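Local coordinates for RagA protein (Porphyromonas gingivalis, PDB 6SLN) that is a TonB-dependent receptor of the outer membrane that probably takes up peptides together with a partner protein, at residues S668-P673 and S720-Q725; A864-K869 and A924-L929; K869-N874 and T965-F970. All blocks are in the same frame, centred on the assembly; numbering follows the deposited sequence.

In the fold
All three contacts belong to the TonB-dependent receptor barrel and the loops that join its strands. Contact 1 stands apart, with its centre 39 Å from that of contact 2 and 36 Å from that of contact 3. It lies against another protein chain of the assembly. Contacts 2 and 3 are neighbours, 11 Å between centres. They share K869 and follow strand 857-873 from its pairing with strand 921-937 to its end. Between the two contacts, S925 O and T965 OG1 probably share a hydrogen bond, and A924 CB packs on M871 CB. Contact 3 reaches the bound peptide through N874 ND2, which bonds to its backbone.

Contact 1: S668-P673 and S720-Q725; sequences STAGNP and SGFFSQ
A670 sits on the ring of F722, where two loops of the TonB-dependent receptor barrel meet. One follows strand 665-667, and the other leads into strand 724-728. The methyl group stands almost straight above the ring centre. A670 CB is 3.8 Å from the centroid of the F722 ring, a CH-pi contact. The same face also carries the A670 amide, with A670 N 3.3 Å from F722 CE1. The carbonyl of S668 approaches differently, with its O at the ring edge near the ring plane.

F722 CG lies beside its own backbone N (chi1 -61°), which turns the ring toward A670. The amide of F722 closes an ST turn onto S720 OG. Next to it, F723 stacks with an aromatic side chain of another protein chain, so this loop also faces the partner.

Q725 makes the polar half of the contact. Its CG is anti to the backbone N, and the chain then bends at chi2 (62°), which swings the amide group across G671. G671 N donates to Q725 OE1 at 2.8 Å. The donor stands above the carbonyl plane, and the N-H...O angle is a bent 143°. The other half of the amide, Q725 NE2, bonds to N648 O and lies 3.6 Å from N672 CB.

Contact 2: A864-K869 and A924-L929; sequences AYIVGK and ASFLRL
F926 lays its ring alongside I866, on the sheet face that also carries A864 and R928. The two residues are a hydrogen-bonded antiparallel pair in the wall of the TonB-dependent receptor barrel. Their side chains point the same way. F926 CZ is 3.7 Å from I866 CG1. I866 CB forms an off-centre CH-pi contact, 4.2 Å from the centroid of the F926 ring. F926 CG stands between its backbone N and carbonyl carbon (chi1 65°), and from there the ring reaches I866. P972 also packs against the F926 side chain.

Strands 864-867 and 926-929 run 170° apart in direction, with axes 4.8 Å apart at closest approach. I866 and F926 exchange two backbone bonds, and A864 and R928 exchange two more. The bond from R928 N to A864 O is nearly straight, 176° at the hydrogen. Between these pairs, Y865 and L927 form a non-hydrogen-bonded pair on the other face of the sheet. Y865 CB and L927 CB lie 4.3 Å apart, and the ring of Y865 turns away to pack on F848.

R928 leads away from the pairing. Its guanidinium group makes salt bridges with D971 and E973, which ties the strand to the loop after strand 951-964.

G868 takes a positive phi, and the regular pairing is interrupted there. S925 OG, which also bonds to N923 OD1, accepts a weak bond from G868 N. K869 runs past A924 toward G975 O, which its NZ meets. K869 CG lies 3.8 Å from A924 CB, and K869 O takes a weak bond from A924 N at 2.8 Å.

Contact 3: K869-N874 and T965-F970; sequences KWMINN and TKYKGF
N873 and G969 are the closest backbone pair, with CA atoms 6.8 Å apart, where the end of strand 857-873 faces the irregular loop after strand 951-964. Side chains and water join the two segments in the TonB-dependent receptor barrel.

Y967 lies between them. Its N donates to T965 OG1 in an ST turn. Its CG is anti to the backbone N (chi1 -171°), which sends the ring toward the strand. M871 crosses the ring at about a right angle. Its chain bends at chi3 and sets the terminal methyl over one face, a CH-pi contact with M871 CE 3.7 Å from the centroid of the Y967 ring. M871 SD lies farther out and oblique, 5.4 Å from that centroid, a Met-aromatic contact. G969 N lies over the opposite face, offset toward the rim.

The amide of N873 meets the hydroxyl end of Y967 obliquely, the two planes 23° apart. N873 CG is 3.3 Å from Y967 OH. One water bonds to Y967 OH at 2.6 Å and weakly to N873 OD1. A second donates to K968 O and accepts a weak bond from N873 ND2. N873 also caps helix 874-879, with OD1 weakly bonded to R876 N, while ND2 donates to E922 OE2.

E922 also forms a salt bridge with K968 NZ, so one carboxylate ties both segments together. The chemistry thus implies an indirect polar join: water and E922 link the two segments, and N873 is held just before N874, which bonds the bound peptide.

Contact 1: S668-P673 and S720-Q725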
loop_
_atom_site.group_PDB
_atom_site.type_symbol
_atom_site.label_atom_id
_atom_site.label_comp_id
_atom_site.label_asym_id
_atom_site.label_seq_id
_atom_site.Cartn_x
_atom_site.Cartn_y
_atom_site.Cartn_z
ATOM N N SER A 668 -6.808 4.498 24.845
ATOM C CA SER A 668 -5.419 4.322 24.444
ATOM C C SER A 668 -4.453 5.186 25.239
ATOM O O SER A 668 -3.403 4.698 25.636
ATOM C CB SER A 668 -5.251 4.567 22.936
ATOM O OG SER A 668 -4.884 5.894 22.626
ATOM N N THR A 669 -4.746 6.445 25.520
ATOM C CA THR A 669 -3.765 7.210 26.273
ATOM C C THR A 669 -4.388 7.779 27.527
ATOM O O THR A 669 -5.597 8.006 27.599
ATOM C CB THR A 669 -3.148 8.347 25.460
ATOM O OG1 THR A 669 -4.148 9.343 25.190
ATOM C CG2 THR A 669 -2.563 7.783 24.153
ATOM N N ALA A 670 -3.525 8.004 28.514
ATOM C CA ALA A 670 -3.942 8.656 29.745
ATOM C C ALA A 670 -4.233 10.138 29.510
ATOM O O ALA A 670 -5.292 10.654 29.922
ATOM C CB ALA A 670 -2.860 8.468 30.810
ATOM N N GLY A 671 -3.307 10.835 28.846
ATOM C CA GLY A 671 -3.461 12.246 28.550
ATOM C C GLY A 671 -2.859 13.157 29.613
ATOM O O GLY A 671 -2.536 12.743 30.727
ATOM N N ASN A 672 -2.686 14.428 29.230
ATOM C CA ASN A 672 -2.167 15.492 30.087
ATOM C C ASN A 672 -2.491 16.865 29.492
ATOM O O ASN A 672 -1.705 17.411 28.701
ATOM C CB ASN A 672 -0.663 15.340 30.295
ATOM C CG ASN A 672 -0.084 16.455 31.125
ATOM O OD1 ASN A 672 0.990 16.976 30.825
ATOM N ND2 ASN A 672 -0.803 16.841 32.177
ATOM N N PRO A 673 -3.634 17.456 29.858
ATOM C CA PRO A 673 -4.059 18.705 29.202
ATOM C C PRO A 673 -3.077 19.850 29.346
ATOM O O PRO A 673 -3.050 20.728 28.474
ATOM C CB PRO A 673 -5.388 19.027 29.889
ATOM C CG PRO A 673 -5.872 17.728 30.430
ATOM C CD PRO A 673 -4.627 16.981 30.832
ATOM N N SER A 720 -1.948 1.747 36.867
ATOM C CA SER A 720 -2.570 2.727 35.980
ATOM C C SER A 720 -3.018 2.130 34.652
ATOM O O SER A 720 -3.868 2.726 33.983
ATOM C CB SER A 720 -1.599 3.871 35.684
ATOM O OG SER A 720 -0.758 3.547 34.573
ATOM N N GLY A 721 -2.438 1.000 34.233
ATOM C CA GLY A 721 -2.801 0.406 32.962
ATOM C C GLY A 721 -2.224 1.128 31.773
ATOM O O GLY A 721 -2.723 0.956 30.662
ATOM N N PHE A 722 -1.201 1.948 31.990
ATOM C CA PHE A 722 -0.485 2.668 30.953
ATOM C C PHE A 722 1.002 2.497 31.196
ATOM O O PHE A 722 1.428 2.262 32.332
ATOM C CB PHE A 722 -0.809 4.158 30.956
ATOM C CG PHE A 722 -2.247 4.466 30.706
ATOM C CD1 PHE A 722 -2.737 4.546 29.411
ATOM C CD2 PHE A 722 -3.114 4.676 31.765
ATOM C CE1 PHE A 722 -4.056 4.825 29.175
ATOM C CE2 PHE A 722 -4.440 4.956 31.522
ATOM C CZ PHE A 722 -4.905 5.035 30.224
ATOM N N PHE A 723 1.790 2.627 30.123
ATOM C CA PHE A 723 3.238 2.485 30.229
ATOM C C PHE A 723 3.883 3.778 30.690
ATOM O O PHE A 723 4.784 3.773 31.538
ATOM C CB PHE A 723 3.844 2.087 28.886
ATOM C CG PHE A 723 3.328 0.801 28.343
ATOM C CD1 PHE A 723 3.177 -0.302 29.165
ATOM C CD2 PHE A 723 3.003 0.687 27.001
ATOM C CE1 PHE A 723 2.716 -1.496 28.655
ATOM C CE2 PHE A 723 2.531 -0.495 26.497
ATOM C CZ PHE A 723 2.388 -1.591 27.327
ATOM N N SER A 724 3.447 4.890 30.118
ATOM C CA SER A 724 4.099 6.164 30.353
ATOM C C SER A 724 3.086 7.244 30.025
ATOM O O SER A 724 1.998 6.963 29.519
ATOM C CB SER A 724 5.386 6.286 29.520
ATOM O OG SER A 724 5.178 6.994 28.310
ATOM N N GLN A 725 3.438 8.479 30.362
ATOM C CA GLN A 725 2.629 9.635 29.996
ATOM C C GLN A 725 3.493 10.857 30.210
ATOM O O GLN A 725 4.001 11.070 31.318
ATOM C CB GLN A 725 1.354 9.732 30.817
ATOM C CG GLN A 725 0.605 11.061 30.619
ATOM C CD GLN A 725 0.130 11.270 29.192
ATOM O OE1 GLN A 725 -0.546 10.417 28.615
ATOM N NE2 GLN A 725 0.494 12.398 28.613
#

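Contact 2: A864-K869 and A924-L929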
loop_
_atom_site.group_PDB
_atom_site.type_symbol
_atom_site.label_atom_id
_atom_site.label_comp_id
_atom_site.label_asym_id
_atom_site.label_seq_id
_atom_site.Cartn_x
_atom_site.Cartn_y
_atom_site.Cartn_z
ATOM N N ALA A 864 39.990 11.543 19.146
ATOM C CA ALA A 864 38.807 11.870 19.921
ATOM C C ALA A 864 38.747 10.917 21.106
ATOM O O ALA A 864 39.196 9.768 21.019
ATOM C CB ALA A 864 37.539 11.756 19.065
ATOM N N TYR A 865 38.186 11.388 22.216
ATOM C CA TYR A 865 38.073 10.509 23.370
ATOM C C TYR A 865 36.790 10.774 24.154
ATOM O O TYR A 865 36.178 11.848 24.081
ATOM C CB TYR A 865 39.293 10.628 24.289
ATOM C CG TYR A 865 39.639 12.033 24.699
ATOM C CD1 TYR A 865 40.469 12.819 23.914
ATOM C CD2 TYR A 865 39.164 12.564 25.888
ATOM C CE1 TYR A 865 40.800 14.104 24.292
ATOM C CE2 TYR A 865 39.490 13.850 26.278
ATOM C CZ TYR A 865 40.308 14.611 25.478
ATOM O OH TYR A 865 40.617 15.886 25.861
ATOM N N ILE A 866 36.391 9.746 24.897
ATOM C CA ILE A 866 35.216 9.751 25.752
ATOM C C ILE A 866 35.660 9.123 27.068
ATOM O O ILE A 866 35.866 7.910 27.138
ATOM C CB ILE A 866 34.046 8.978 25.127
ATOM C CG1 ILE A 866 33.603 9.646 23.829
ATOM C CG2 ILE A 866 32.880 8.861 26.086
ATOM C CD1 ILE A 866 32.856 10.942 24.032
ATOM N N VAL A 867 35.827 9.948 28.098
ATOM C CA VAL A 867 36.346 9.527 29.396
ATOM C C VAL A 867 35.229 9.595 30.428
ATOM O O VAL A 867 34.433 10.539 30.434
ATOM C CB VAL A 867 37.536 10.406 29.830
ATOM C CG1 VAL A 867 38.068 9.957 31.181
ATOM C CG2 VAL A 867 38.629 10.372 28.770
ATOM N N GLY A 868 35.178 8.605 31.311
ATOM C CA GLY A 868 34.090 8.533 32.256
ATOM C C GLY A 868 32.906 7.711 31.802
ATOM O O GLY A 868 31.898 7.664 32.524
ATOM N N LYS A 869 33.004 7.049 30.644
ATOM C CA LYS A 869 31.965 6.141 30.177
ATOM C C LYS A 869 32.080 4.798 30.893
ATOM O O LYS A 869 33.164 4.209 30.976
ATOM C CB LYS A 869 32.059 5.964 28.656
ATOM C CG LYS A 869 30.997 5.067 28.020
ATOM C CD LYS A 869 30.594 5.612 26.640
ATOM C CE LYS A 869 30.117 4.536 25.682
ATOM N NZ LYS A 869 28.979 3.691 26.167
ATOM N N ALA A 924 33.999 1.751 30.020
ATOM C CA ALA A 924 33.908 1.818 28.569
ATOM C C ALA A 924 34.467 3.126 28.002
ATOM O O ALA A 924 34.094 3.522 26.889
ATOM C CB ALA A 924 32.460 1.607 28.118
ATOM N N SER A 925 35.359 3.795 28.730
ATOM C CA SER A 925 36.035 4.964 28.181
ATOM C C SER A 925 36.997 4.544 27.074
ATOM O O SER A 925 37.448 3.392 27.010
ATOM C CB SER A 925 36.796 5.719 29.273
ATOM O OG SER A 925 36.086 5.692 30.489
ATOM N N PHE A 926 37.320 5.489 26.191
ATOM C CA PHE A 926 38.144 5.105 25.054
ATOM C C PHE A 926 38.733 6.323 24.364
ATOM O O PHE A 926 38.153 7.408 24.374
ATOM C CB PHE A 926 37.352 4.276 24.035
ATOM C CG PHE A 926 36.220 5.026 23.374
ATOM C CD1 PHE A 926 36.415 5.696 22.169
ATOM C CD2 PHE A 926 34.953 5.042 23.943
ATOM C CE1 PHE A 926 35.358 6.374 21.550
ATOM C CE2 PHE A 926 33.902 5.707 23.319
ATOM C CZ PHE A 926 34.112 6.369 22.120
ATOM N N LEU A 927 39.895 6.115 23.764
ATOM C CA LEU A 927 40.507 7.042 22.828
ATOM C C LEU A 927 40.510 6.376 21.460
ATOM O O LEU A 927 40.897 5.210 21.334
ATOM C CB LEU A 927 41.922 7.385 23.273
ATOM C CG LEU A 927 42.955 7.867 22.265
ATOM C CD1 LEU A 927 42.683 9.303 21.905
ATOM C CD2 LEU A 927 44.367 7.717 22.844
ATOM N N ARG A 928 40.043 7.088 20.447
ATOM C CA ARG A 928 39.968 6.530 19.106
ATOM C C ARG A 928 40.733 7.426 18.147
ATOM O O ARG A 928 40.462 8.629 18.060
ATOM C CB ARG A 928 38.521 6.372 18.656
ATOM C CG ARG A 928 38.327 5.245 17.660
ATOM C CD ARG A 928 36.921 4.689 17.797
ATOM N NE ARG A 928 36.911 3.365 18.392
ATOM C CZ ARG A 928 35.819 2.723 18.791
ATOM N NH1 ARG A 928 34.628 3.288 18.668
ATOM N NH2 ARG A 928 35.930 1.501 19.316
ATOM N N LEU A 929 41.699 6.846 17.451
ATOM C CA LEU A 929 42.278 7.497 16.285
ATOM C C LEU A 929 41.203 7.465 15.217
ATOM O O LEU A 929 41.000 6.445 14.562
ATOM C CB LEU A 929 43.547 6.782 15.837
ATOM C CG LEU A 929 44.234 7.347 14.601
ATOM C CD1 LEU A 929 44.383 8.854 14.708
ATOM C CD2 LEU A 929 45.589 6.683 14.383
#

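Contact 3: K869-N874 and T965-F970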
loop_
_atom_site.group_PDB
_atom_site.type_symbol
_atom_site.label_atom_id
_atom_site.label_comp_id
_atom_site.label_asym_id
_atom_site.label_seq_id
_atom_site.Cartn_x
_atom_site.Cartn_y
_atom_site.Cartn_z
ATOM N N LYS A 869 33.004 7.049 30.644
ATOM C CA LYS A 869 31.965 6.141 30.177
ATOM C C LYS A 869 32.080 4.798 30.893
ATOM O O LYS A 869 33.164 4.209 30.976
ATOM C CB LYS A 869 32.059 5.964 28.656
ATOM C CG LYS A 869 30.997 5.067 28.020
ATOM C CD LYS A 869 30.594 5.612 26.640
ATOM C CE LYS A 869 30.117 4.536 25.682
ATOM N NZ LYS A 869 28.979 3.691 26.167
ATOM N N TRP A 870 30.964 4.346 31.449
ATOM C CA TRP A 870 30.789 2.994 31.939
ATOM C C TRP A 870 29.649 2.358 31.158
ATOM O O TRP A 870 28.873 3.037 30.474
ATOM C CB TRP A 870 30.510 2.973 33.449
ATOM C CG TRP A 870 31.507 3.811 34.206
ATOM C CD1 TRP A 870 31.466 5.169 34.392
ATOM C CD2 TRP A 870 32.724 3.358 34.829
ATOM N NE1 TRP A 870 32.574 5.578 35.110
ATOM C CE2 TRP A 870 33.356 4.488 35.388
ATOM C CE3 TRP A 870 33.325 2.111 34.982
ATOM C CZ2 TRP A 870 34.555 4.401 36.083
ATOM C CZ3 TRP A 870 34.536 2.029 35.676
ATOM C CH2 TRP A 870 35.133 3.163 36.208
ATOM N N MET A 871 29.571 1.038 31.243
ATOM C CA MET A 871 28.630 0.285 30.436
ATOM C C MET A 871 28.514 -1.097 31.043
ATOM O O MET A 871 29.517 -1.686 31.452
ATOM C CB MET A 871 29.091 0.194 28.977
ATOM C CG MET A 871 27.954 -0.044 27.984
ATOM S SD MET A 871 28.359 0.416 26.278
ATOM C CE MET A 871 29.972 -0.369 26.074
ATOM N N ILE A 872 27.292 -1.592 31.144
ATOM C CA ILE A 872 27.091 -2.966 31.578
ATOM C C ILE A 872 27.300 -3.857 30.362
ATOM O O ILE A 872 26.652 -3.671 29.329
ATOM C CB ILE A 872 25.697 -3.162 32.187
ATOM C CG1 ILE A 872 25.522 -2.220 33.367
ATOM C CG2 ILE A 872 25.460 -4.620 32.584
ATOM C CD1 ILE A 872 24.108 -2.000 33.738
ATOM N N ASN A 873 28.232 -4.801 30.473
ATOM C CA ASN A 873 28.525 -5.732 29.396
ATOM C C ASN A 873 27.578 -6.910 29.521
ATOM O O ASN A 873 27.908 -7.951 30.085
ATOM C CB ASN A 873 29.974 -6.181 29.431
ATOM C CG ASN A 873 30.377 -6.888 28.158
ATOM O OD1 ASN A 873 29.521 -7.424 27.453
ATOM N ND2 ASN A 873 31.676 -6.872 27.838
ATOM N N ASN A 874 26.393 -6.748 28.939
ATOM C CA ASN A 874 25.397 -7.805 28.981
ATOM C C ASN A 874 25.933 -9.110 28.418
ATOM O O ASN A 874 25.561 -10.180 28.913
ATOM C CB ASN A 874 24.167 -7.364 28.207
ATOM C CG ASN A 874 22.886 -7.878 28.790
ATOM O OD1 ASN A 874 21.859 -7.236 28.652
ATOM N ND2 ASN A 874 22.923 -9.027 29.430
ATOM N N THR A 965 41.262 1.274 25.074
ATOM C CA THR A 965 40.165 1.062 26.010
ATOM C C THR A 965 40.427 -0.234 26.761
ATOM O O THR A 965 41.191 -1.084 26.300
ATOM C CB THR A 965 38.824 0.987 25.283
ATOM O OG1 THR A 965 37.776 0.677 26.212
ATOM C CG2 THR A 965 38.896 -0.091 24.207
ATOM N N LYS A 966 39.799 -0.373 27.929
ATOM C CA LYS A 966 39.836 -1.622 28.680
ATOM C C LYS A 966 38.483 -2.324 28.663
ATOM O O LYS A 966 38.254 -3.245 29.455
ATOM C CB LYS A 966 40.316 -1.384 30.118
ATOM C CG LYS A 966 39.279 -0.804 31.100
ATOM C CD LYS A 966 39.727 -0.938 32.586
ATOM C CE LYS A 966 38.524 -1.110 33.554
ATOM N NZ LYS A 966 38.757 -0.649 34.970
ATOM N N TYR A 967 37.582 -1.903 27.770
ATOM C CA TYR A 967 36.282 -2.548 27.647
ATOM C C TYR A 967 36.442 -3.943 27.055
ATOM O O TYR A 967 36.961 -4.095 25.950
ATOM C CB TYR A 967 35.347 -1.715 26.778
ATOM C CG TYR A 967 33.946 -2.254 26.813
ATOM C CD1 TYR A 967 33.246 -2.288 28.002
ATOM C CD2 TYR A 967 33.324 -2.755 25.674
ATOM C CE1 TYR A 967 31.958 -2.785 28.068
ATOM C CE2 TYR A 967 32.021 -3.264 25.733
ATOM C CZ TYR A 967 31.346 -3.277 26.941
ATOM O OH TYR A 967 30.061 -3.768 27.042
ATOM N N LYS A 968 35.972 -4.954 27.773
ATOM C CA LYS A 968 36.141 -6.347 27.374
ATOM C C LYS A 968 35.102 -6.813 26.364
ATOM O O LYS A 968 35.065 -8.010 26.046
ATOM C CB LYS A 968 36.113 -7.260 28.611
ATOM C CG LYS A 968 37.211 -6.958 29.640
ATOM C CD LYS A 968 36.766 -7.271 31.067
ATOM C CE LYS A 968 37.214 -6.166 32.058
ATOM N NZ LYS A 968 36.819 -4.731 31.687
ATOM N N GLY A 969 34.260 -5.915 25.850
ATOM C CA GLY A 969 33.454 -6.194 24.680
ATOM C C GLY A 969 34.073 -5.641 23.400
ATOM O O GLY A 969 35.183 -5.105 23.381
ATOM N N PHE A 970 33.319 -5.751 22.313
ATOM C CA PHE A 970 33.898 -5.437 21.011
ATOM C C PHE A 970 34.141 -3.940 20.853
ATOM O O PHE A 970 35.213 -3.513 20.409
ATOM C CB PHE A 970 32.988 -5.949 19.898
ATOM C CG PHE A 970 33.034 -7.439 19.714
ATOM C CD1 PHE A 970 32.224 -8.269 20.478
ATOM C CD2 PHE A 970 33.880 -8.011 18.757
ATOM C CE1 PHE A 970 32.255 -9.647 20.289
ATOM C CE2 PHE A 970 33.914 -9.373 18.568
ATOM C CZ PHE A 970 33.102 -10.195 19.341
HETATM O O HOH W 1 29.539 -5.313 24.998
HETATM O O HOH W 2 32.879 -9.638 26.225
#